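Local coordinates for protein insecticidal Delta-Endotoxin Cry8Ea1 (Bacillus Thuringiensis, PDB 3EB7) that is toxic to larvae of Holotrichia parallela, probably by recognising receptors in the insect gut and forming membrane pores, as other three-domain Cry toxins do, at residues F511-V516 against L562-R567; T521-R526 against A547-P552; R504-V509 against V577-R582. All coordinates share one frame; numbering follows the deposited sequence.

Contact 1. Residues F511-V516 against L562-R567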
loop_
_atom_site.group_PDB
_atom_site.type_symbol
_atom_site.label_atom_id
_atom_site.label_comp_id
_atom_site.label_asym_id
_atom_site.label_seq_id
_atom_site.Cartn_x
_atom_site.Cartn_y
_atom_site.Cartn_z
ATOM N N PHE A 511 5.006 2.856 -29.350
ATOM C CA PHE A 511 4.890 4.303 -29.150
ATOM C C PHE A 511 6.258 4.940 -28.989
ATOM O O PHE A 511 7.231 4.298 -28.592
ATOM C CB PHE A 511 4.026 4.647 -27.897
ATOM C CG PHE A 511 4.560 4.072 -26.612
ATOM C CD1 PHE A 511 5.250 4.870 -25.709
ATOM C CD2 PHE A 511 4.432 2.693 -26.325
ATOM C CE1 PHE A 511 5.793 4.300 -24.527
ATOM C CE2 PHE A 511 4.951 2.146 -25.171
ATOM C CZ PHE A 511 5.644 2.956 -24.278
ATOM N N ASP A 512 6.310 6.230 -29.293
ATOM C CA ASP A 512 7.447 7.079 -29.019
ATOM C C ASP A 512 7.389 7.621 -27.551
ATOM O O ASP A 512 6.361 8.093 -27.101
ATOM C CB ASP A 512 7.426 8.244 -30.027
ATOM C CG ASP A 512 7.919 7.838 -31.437
ATOM O OD1 ASP A 512 8.369 6.681 -31.636
ATOM O OD2 ASP A 512 7.893 8.708 -32.353
ATOM N N LEU A 513 8.492 7.543 -26.819
ATOM C CA LEU A 513 8.539 8.058 -25.467
ATOM C C LEU A 513 9.739 8.969 -25.322
ATOM O O LEU A 513 10.817 8.625 -25.736
ATOM C CB LEU A 513 8.617 6.924 -24.421
ATOM C CG LEU A 513 8.548 7.353 -22.936
ATOM C CD1 LEU A 513 7.913 6.266 -22.075
ATOM C CD2 LEU A 513 9.921 7.792 -22.364
ATOM N N ASP A 514 9.550 10.141 -24.741
ATOM C CA ASP A 514 10.706 10.837 -24.220
ATOM C C ASP A 514 10.557 11.402 -22.808
ATOM O O ASP A 514 9.446 11.608 -22.286
ATOM C CB ASP A 514 11.162 11.905 -25.167
ATOM C CG ASP A 514 10.046 12.695 -25.670
ATOM O OD1 ASP A 514 9.345 13.273 -24.808
ATOM O OD2 ASP A 514 9.859 12.728 -26.910
ATOM N N VAL A 515 11.726 11.607 -22.227
ATOM C CA VAL A 515 11.922 12.114 -20.889
ATOM C C VAL A 515 12.399 13.554 -21.020
ATOM O O VAL A 515 13.417 13.814 -21.648
ATOM C CB VAL A 515 13.013 11.280 -20.193
ATOM C CG1 VAL A 515 13.176 11.701 -18.729
ATOM C CG2 VAL A 515 12.660 9.794 -20.315
ATOM N N VAL A 516 11.618 14.478 -20.475
ATOM C CA VAL A 516 11.954 15.889 -20.475
ATOM C C VAL A 516 12.443 16.265 -19.043
ATOM O O VAL A 516 11.733 16.114 -18.019
ATOM C CB VAL A 516 10.723 16.726 -20.952
ATOM C CG1 VAL A 516 11.009 18.213 -20.991
ATOM C CG2 VAL A 516 10.205 16.228 -22.319
ATOM N N LEU A 562 10.802 16.505 -13.912
ATOM C CA LEU A 562 10.833 15.433 -14.886
ATOM C C LEU A 562 9.450 15.324 -15.510
ATOM O O LEU A 562 8.444 15.632 -14.880
ATOM C CB LEU A 562 11.214 14.145 -14.192
ATOM C CG LEU A 562 12.387 13.273 -14.678
ATOM C CD1 LEU A 562 13.589 14.045 -15.266
ATOM C CD2 LEU A 562 12.842 12.371 -13.511
ATOM N N LYS A 563 9.382 14.892 -16.759
ATOM C CA LYS A 563 8.093 14.798 -17.430
ATOM C C LYS A 563 8.232 13.769 -18.531
ATOM O O LYS A 563 9.232 13.763 -19.230
ATOM C CB LYS A 563 7.651 16.176 -17.980
ATOM C CG LYS A 563 6.323 16.159 -18.750
ATOM C CD LYS A 563 6.032 17.509 -19.327
ATOM C CE LYS A 563 5.882 17.385 -20.805
ATOM N NZ LYS A 563 6.251 18.583 -21.625
ATOM N N ILE A 564 7.246 12.883 -18.650
ATOM C CA ILE A 564 7.305 11.823 -19.626
ATOM C C ILE A 564 6.279 12.143 -20.689
ATOM O O ILE A 564 5.131 12.492 -20.379
ATOM C CB ILE A 564 7.033 10.407 -18.999
ATOM C CG1 ILE A 564 8.015 10.053 -17.858
ATOM C CG2 ILE A 564 7.049 9.305 -20.071
ATOM C CD1 ILE A 564 9.485 10.280 -18.162
ATOM N N SER A 565 6.704 12.051 -21.948
ATOM C CA SER A 565 5.815 12.300 -23.085
ATOM C C SER A 565 5.694 11.060 -23.953
ATOM O O SER A 565 6.718 10.407 -24.246
ATOM C CB SER A 565 6.371 13.459 -23.914
ATOM O OG SER A 565 6.315 14.669 -23.166
ATOM N N VAL A 566 4.455 10.721 -24.333
ATOM C CA VAL A 566 4.195 9.624 -25.272
ATOM C C VAL A 566 3.433 10.111 -26.547
ATOM O O VAL A 566 2.577 11.022 -26.494
ATOM C CB VAL A 566 3.537 8.341 -24.622
ATOM C CG1 VAL A 566 4.387 7.809 -23.452
ATOM C CG2 VAL A 566 2.073 8.585 -24.220
ATOM N N ARG A 567 3.755 9.469 -27.668
ATOM C CA ARG A 567 3.514 9.988 -28.997
ATOM C C ARG A 567 3.520 8.836 -30.031
ATOM O O ARG A 567 4.044 7.750 -29.759
ATOM C CB ARG A 567 4.686 10.924 -29.282
ATOM C CG ARG A 567 4.503 11.917 -30.346
ATOM C CD ARG A 567 5.716 12.806 -30.401
ATOM N NE ARG A 567 5.817 13.576 -29.171
ATOM C CZ ARG A 567 6.906 14.227 -28.750
ATOM N NH1 ARG A 567 8.036 14.209 -29.465
ATOM N NH2 ARG A 567 6.862 14.892 -27.594
HETATM O O HOH W 1 7.531 11.758 -27.151
#

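Contact 2. Residues T521-R526 against A547-P552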
loop_
_atom_site.group_PDB
_atom_site.type_symbol
_atom_site.label_atom_id
_atom_site.label_comp_id
_atom_site.label_asym_id
_atom_site.label_seq_id
_atom_site.Cartn_x
_atom_site.Cartn_y
_atom_site.Cartn_z
ATOM N N THR A 521 14.519 17.793 -23.480
ATOM C CA THR A 521 14.527 16.352 -23.729
ATOM C C THR A 521 15.903 15.784 -23.508
ATOM O O THR A 521 16.889 16.285 -24.079
ATOM C CB THR A 521 14.106 16.042 -25.178
ATOM O OG1 THR A 521 12.771 16.500 -25.373
ATOM C CG2 THR A 521 14.121 14.556 -25.461
ATOM N N VAL A 522 15.982 14.735 -22.695
ATOM C CA VAL A 522 17.256 14.102 -22.402
ATOM C C VAL A 522 17.325 12.658 -22.922
ATOM O O VAL A 522 18.415 12.086 -23.040
ATOM C CB VAL A 522 17.620 14.174 -20.873
ATOM C CG1 VAL A 522 18.136 15.584 -20.492
ATOM C CG2 VAL A 522 16.443 13.671 -19.956
ATOM N N ASN A 523 16.168 12.081 -23.244
ATOM C CA ASN A 523 16.068 10.716 -23.742
ATOM C C ASN A 523 14.887 10.647 -24.699
ATOM O O ASN A 523 13.888 11.311 -24.477
ATOM C CB ASN A 523 15.860 9.694 -22.614
ATOM C CG ASN A 523 17.050 9.562 -21.678
ATOM O OD1 ASN A 523 18.139 9.158 -22.090
ATOM N ND2 ASN A 523 16.844 9.855 -20.406
ATOM N N ASN A 524 15.015 9.895 -25.786
ATOM C CA ASN A 524 13.865 9.655 -26.717
ATOM C C ASN A 524 14.027 8.277 -27.339
ATOM O O ASN A 524 15.148 7.863 -27.629
ATOM C CB ASN A 524 13.717 10.716 -27.856
ATOM C CG ASN A 524 12.310 10.612 -28.617
ATOM O OD1 ASN A 524 11.353 11.297 -28.225
ATOM N ND2 ASN A 524 12.196 9.745 -29.668
ATOM N N GLY A 525 12.918 7.576 -27.544
ATOM C CA GLY A 525 13.000 6.268 -28.165
ATOM C C GLY A 525 11.660 5.696 -28.483
ATOM O O GLY A 525 10.650 6.230 -28.061
ATOM N N ARG A 526 11.661 4.592 -29.213
ATOM C CA ARG A 526 10.458 3.862 -29.517
ATOM C C ARG A 526 10.394 2.619 -28.652
ATOM O O ARG A 526 11.418 1.985 -28.407
ATOM C CB ARG A 526 10.421 3.449 -30.986
ATOM C CG ARG A 526 9.127 2.738 -31.339
ATOM C CD ARG A 526 8.636 3.309 -32.611
ATOM N NE ARG A 526 7.319 2.815 -33.009
ATOM C CZ ARG A 526 6.241 3.577 -32.990
ATOM N NH1 ARG A 526 6.333 4.818 -32.539
ATOM N NH2 ARG A 526 5.083 3.096 -33.380
ATOM N N ALA A 547 10.755 0.549 -20.294
ATOM C CA ALA A 547 11.364 1.389 -21.299
ATOM C C ALA A 547 12.652 1.913 -20.669
ATOM O O ALA A 547 12.606 2.782 -19.792
ATOM C CB ALA A 547 10.439 2.530 -21.675
ATOM N N SER A 548 13.791 1.373 -21.118
ATOM C CA SER A 548 15.086 1.625 -20.511
ATOM C C SER A 548 16.048 2.334 -21.485
ATOM O O SER A 548 16.188 1.954 -22.649
ATOM C CB SER A 548 15.687 0.313 -19.989
ATOM O OG SER A 548 16.919 0.526 -19.309
ATOM N N PHE A 549 16.681 3.391 -20.982
ATOM C CA PHE A 549 17.667 4.158 -21.697
ATOM C C PHE A 549 19.002 3.973 -20.990
ATOM O O PHE A 549 19.043 3.948 -19.753
ATOM C CB PHE A 549 17.340 5.643 -21.634
ATOM C CG PHE A 549 16.021 6.015 -22.239
ATOM C CD1 PHE A 549 14.914 6.269 -21.414
ATOM C CD2 PHE A 549 15.879 6.154 -23.639
ATOM C CE1 PHE A 549 13.685 6.641 -21.957
ATOM C CE2 PHE A 549 14.630 6.534 -24.202
ATOM C CZ PHE A 549 13.531 6.779 -23.350
ATOM N N SER A 550 20.073 3.917 -21.786
ATOM C CA SER A 550 21.442 3.825 -21.306
ATOM C C SER A 550 22.140 5.178 -21.323
ATOM O O SER A 550 23.036 5.406 -20.528
ATOM C CB SER A 550 22.250 2.804 -22.130
ATOM O OG SER A 550 22.188 3.108 -23.524
ATOM N N THR A 551 21.725 6.064 -22.223
ATOM C CA THR A 551 22.231 7.449 -22.289
ATOM C C THR A 551 21.888 8.248 -21.007
ATOM O O THR A 551 20.728 8.558 -20.764
ATOM C CB THR A 551 21.655 8.179 -23.559
ATOM O OG1 THR A 551 21.989 7.423 -24.726
ATOM C CG2 THR A 551 22.184 9.613 -23.718
ATOM N N PRO A 552 22.909 8.592 -20.190
ATOM C CA PRO A 552 22.618 9.279 -18.943
ATOM C C PRO A 552 22.411 10.788 -19.141
ATOM O O PRO A 552 22.404 11.281 -20.285
ATOM C CB PRO A 552 23.853 9.000 -18.108
ATOM C CG PRO A 552 24.972 9.000 -19.122
ATOM C CD PRO A 552 24.360 8.386 -20.383
HETATM O O HOH W 2 20.699 12.560 -21.948
#

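Contact 3. Residues R504-V509 against V577-R582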
loop_
_atom_site.group_PDB
_atom_site.type_symbol
_atom_site.label_atom_id
_atom_site.label_comp_id
_atom_site.label_asym_id
_atom_site.label_seq_id
_atom_site.Cartn_x
_atom_site.Cartn_y
_atom_site.Cartn_z
ATOM N N ARG A 504 8.550 2.039 -16.115
ATOM C CA ARG A 504 7.700 0.851 -16.090
ATOM C C ARG A 504 6.359 1.169 -16.766
ATOM O O ARG A 504 5.689 2.146 -16.418
ATOM C CB ARG A 504 7.502 0.354 -14.647
ATOM C CG ARG A 504 6.923 -1.059 -14.547
ATOM C CD ARG A 504 7.155 -1.673 -13.119
ATOM N NE ARG A 504 6.562 -3.010 -13.020
ATOM C CZ ARG A 504 5.705 -3.402 -12.080
ATOM N NH1 ARG A 504 5.342 -2.572 -11.096
ATOM N NH2 ARG A 504 5.214 -4.641 -12.116
ATOM N N TYR A 505 5.987 0.358 -17.755
ATOM C CA TYR A 505 4.779 0.629 -18.526
ATOM C C TYR A 505 4.066 -0.634 -18.978
ATOM O O TYR A 505 4.593 -1.710 -18.906
ATOM C CB TYR A 505 5.092 1.503 -19.743
ATOM C CG TYR A 505 5.740 0.725 -20.879
ATOM C CD1 TYR A 505 7.118 0.546 -20.919
ATOM C CD2 TYR A 505 4.960 0.138 -21.898
ATOM C CE1 TYR A 505 7.724 -0.167 -21.956
ATOM C CE2 TYR A 505 5.551 -0.587 -22.926
ATOM C CZ TYR A 505 6.934 -0.726 -22.952
ATOM O OH TYR A 505 7.535 -1.439 -23.957
ATOM N N CYS A 506 2.842 -0.469 -19.444
ATOM C CA CYS A 506 2.128 -1.520 -20.115
ATOM C C CYS A 506 1.396 -0.832 -21.285
ATOM O O CYS A 506 0.764 0.230 -21.083
ATOM C CB CYS A 506 1.157 -2.184 -19.139
ATOM S SG CYS A 506 0.046 -3.397 -19.909
ATOM N N SER A 507 1.487 -1.398 -22.496
ATOM C CA SER A 507 0.687 -0.882 -23.638
ATOM C C SER A 507 0.217 -1.966 -24.583
ATOM O O SER A 507 0.830 -3.015 -24.665
ATOM C CB SER A 507 1.458 0.147 -24.441
ATOM O OG SER A 507 2.635 -0.427 -24.959
ATOM N N SER A 508 -0.897 -1.696 -25.267
ATOM C CA SER A 508 -1.395 -2.508 -26.369
ATOM C C SER A 508 -0.812 -2.029 -27.717
ATOM O O SER A 508 -1.113 -2.606 -28.753
ATOM C CB SER A 508 -2.926 -2.430 -26.419
ATOM O OG SER A 508 -3.349 -1.069 -26.472
ATOM N N VAL A 509 0.019 -0.981 -27.694
ATOM C CA VAL A 509 0.565 -0.359 -28.910
ATOM C C VAL A 509 2.056 -0.054 -28.768
ATOM O O VAL A 509 2.539 0.042 -27.646
ATOM C CB VAL A 509 -0.193 0.952 -29.303
ATOM C CG1 VAL A 509 -1.593 0.635 -29.706
ATOM C CG2 VAL A 509 -0.122 2.031 -28.189
ATOM N N VAL A 577 -3.802 1.958 -25.929
ATOM C CA VAL A 577 -3.581 2.486 -24.583
ATOM C C VAL A 577 -2.125 2.264 -24.160
ATOM O O VAL A 577 -1.535 1.214 -24.426
ATOM C CB VAL A 577 -4.620 1.862 -23.554
ATOM C CG1 VAL A 577 -4.281 0.377 -23.204
ATOM C CG2 VAL A 577 -4.806 2.736 -22.261
ATOM N N VAL A 578 -1.533 3.295 -23.569
ATOM C CA VAL A 578 -0.281 3.210 -22.826
ATOM C C VAL A 578 -0.550 3.564 -21.340
ATOM O O VAL A 578 -1.027 4.674 -21.037
ATOM C CB VAL A 578 0.754 4.202 -23.407
ATOM C CG1 VAL A 578 2.121 4.100 -22.711
ATOM C CG2 VAL A 578 0.907 4.008 -24.908
ATOM N N TYR A 579 -0.259 2.630 -20.432
ATOM C CA TYR A 579 -0.223 2.921 -18.990
ATOM C C TYR A 579 1.196 3.185 -18.556
ATOM O O TYR A 579 2.090 2.387 -18.857
ATOM C CB TYR A 579 -0.697 1.736 -18.174
ATOM C CG TYR A 579 -2.067 1.273 -18.486
ATOM C CD1 TYR A 579 -2.254 0.286 -19.419
ATOM C CD2 TYR A 579 -3.192 1.840 -17.867
ATOM C CE1 TYR A 579 -3.483 -0.165 -19.732
ATOM C CE2 TYR A 579 -4.474 1.399 -18.200
ATOM C CZ TYR A 579 -4.600 0.375 -19.130
ATOM O OH TYR A 579 -5.833 -0.170 -19.502
ATOM N N ILE A 580 1.420 4.290 -17.862
ATOM C CA ILE A 580 2.741 4.570 -17.271
ATOM C C ILE A 580 2.701 4.447 -15.737
ATOM O O ILE A 580 1.904 5.091 -15.076
ATOM C CB ILE A 580 3.302 5.930 -17.725
ATOM C CG1 ILE A 580 3.396 5.954 -19.260
ATOM C CG2 ILE A 580 4.688 6.176 -17.076
ATOM C CD1 ILE A 580 3.993 7.249 -19.771
ATOM N N ASP A 581 3.524 3.563 -15.201
ATOM C CA ASP A 581 3.519 3.244 -13.769
ATOM C C ASP A 581 4.474 4.147 -13.013
ATOM O O ASP A 581 4.047 4.963 -12.205
ATOM C CB ASP A 581 3.863 1.765 -13.521
ATOM C CG ASP A 581 4.233 1.456 -12.034
ATOM O OD1 ASP A 581 5.046 0.545 -11.818
ATOM O OD2 ASP A 581 3.721 2.095 -11.070
ATOM N N ARG A 582 5.761 4.006 -13.280
ATOM C CA ARG A 582 6.753 4.721 -12.515
ATOM C C ARG A 582 8.008 4.973 -13.325
ATOM O O ARG A 582 8.277 4.287 -14.312
ATOM C CB ARG A 582 7.109 3.915 -11.262
ATOM C CG ARG A 582 7.677 2.506 -11.526
ATOM C CD ARG A 582 8.085 1.904 -10.192
ATOM N NE ARG A 582 8.435 0.479 -10.213
ATOM C CZ ARG A 582 7.691 -0.488 -9.674
ATOM N NH1 ARG A 582 8.094 -1.758 -9.702
ATOM N NH2 ARG A 582 6.527 -0.193 -9.120
#

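Contact 1. Residues F511-V516 against L562-R567
Residues 511-516 and 562-567 run antiparallel as neighbouring strands, their axes 4.6 Å apart and their directions 161° from each other. Asp512 pairs with Arg567, Asp514 with Ser565 and Val516 with Lys563 as hydrogen-bonded pairs. Leu513 with Val566 and Val515 with Ile564 are the non-hydrogen-bonded pairs between them. At Asp514 and Ser565 both bonds of the pair are sound, Ser565 N reaching Asp514 O at 2.8 Å and Asp514 N returning to Ser565 O at 2.9 Å. Each end pair keeps one sound bond, Asp512 N to Arg567 O and Val516 N to Lys563 O, beside a weak one, Arg567 N to Asp512 O and Lys563 N to Val516 O.

One face of this pair is apolar. Ile564 splits its two branches between neighbours: Ile564 CG2 meets Leu513 CD1 at 3.7 Å, while Ile564 CD1 lies alongside the Val515 methyls, 3.9 Å from Val515 CG2. Val566 CG1, beside its own backbone N (chi1 -56°), reaches Phe511 CD1 at 3.8 Å. Ile580 of the facing sheet packs against both Ile564 and Val566.

The other face is polar. Asp514 and Arg567 form a salt bridge, OD2 to NH1 3.5 Å, with carboxylate and guanidinium planes 59° apart and the oxygen well off the guanidinium plane, so no N-H aims at it. A water lies over the centre of the guanidinium, 3.0 Å above its plane. Asp512 turns to other partners, Arg526 and Asn568, while Ser565 OG bonds Ser483.

The chemistry thus divides by face: hydrocarbon branches join this sheet to its partner, whereas on the polar side the charge of Asp514 is probably offset by the nearby guanidinium through electrostatics alone, with a water close to both.

Contact 2. Residues T521-R526 against A547-P552
Phe549, just past the end of strand 545-548, lays its ring beneath the side chain of Asn523. Asn523 CB stands 3.5 Å from the ring centroid and only 3° off the ring normal, a CH-pi contact almost exactly over the middle of the face. The Asn523 amide continues the stack, its plane within 15° of the ring plane. Phe549 holds its CG beside its own backbone N (chi1 -61°), which carries the ring from the loop to strand 520-527. There the rim also meets main chain: Phe549 CE2 is 3.6 Å from Asn524 C and 3.9 Å from Gly525 N, both near the plane of the ring at its edge. Phe527 meets the same ring with its plane nearly perpendicular, and Leu513 and Val515 of the adjacent strand 511-517 touch it too. The backbone behind the ring is tied to strand 498-507, the neighbour of 545-548 in its own sheet, with Phe549 O taking a hydrogen bond from Arg500.

Further on, Thr551 comes up to the amide end of Asn523, so that side chain meets the ring with its CB and the Thr551 backbone with its amide end. At Pro552 the link becomes a water: it donates to Pro552 O at 2.7 Å and to Val522 O at 2.6 Å, joining two carbonyls that could not bond each other.

No clear direct hydrogen bond crosses between 521-526 and 547-552, and even Asn523 and Phe549 have CA atoms 7.1 Å apart. These are not adjacent strands of one sheet. Strand 520-527 is an outermost strand of its sheet, while 545-548 pairs with 498-507 in the other. An aromatic side chain reaching from the loop after one strand to the border of the facing sheet is the kind of contact found at the edge of a beta sandwich, here the C-terminal domain of a Cry toxin.

Contact 3. Residues R504-V509 against V577-R582
Two arginines lie against each other across strands 498-507 and 578-588: Arg504 NH1 sits over one face of the Arg582 guanidinium, 3.2 Å from Arg582 NH1, with the planes 37° apart. Asp581 draws them together. Its OD1 accepts from Arg504 NH1 at 3.2 Å, approached from above the carboxylate plane through a bent N-H (137°), and lies 3.2 Å from Arg582 NH2 as a charge pair without a directed N-H. Glu584 adds a salt bridge to Arg582 NE, so negative charge probably steadies both arginines.

The backbone is irregular here. Arg504 O accepts from Asp581 N while Arg504 N donates to Arg582 O, placing two residues opposite one, which fits a beta bulge in strand 578-588 of the C-terminal beta sandwich.

Beyond it the antiparallel pairing is regular: Cys506 and Tyr579 exchange both backbone bonds, Tyr579 N to Cys506 O measuring 2.7 Å. The Tyr505 ring leads away to stand edge-to-face with Phe511, and its OH bonds Asn528 O. Where the strand turns off, Ser508 N still reaches Val577 O, and Ser507 OG, set between its own N and carbonyl carbon (chi1 60°), donates to Val509 O at 2.7 Å.

How the contacts relate
All three contacts lie in the C-terminal beta sandwich, and along the chain they nest: contact 2 falls within the loop closed by contact 1, which itself falls within that closed by contact 3. Contact 1 pairs inner strands of one sheet and contact 3 pairs strands of the other; their centres are about 12 Å apart, with Ile580 and Tyr505 of contact 3 reaching across to contact 1. Contact 2 spans both sheets, its centre about 9 Å from that of contact 1 and about 16 Å from that of contact 3. Strands 511-517 and 520-527 are neighbours, as are 498-507 and 545-548. Contacts 1 and 3 thus hold strands together within each sheet, and contact 2 ties the two sheets of the domain together.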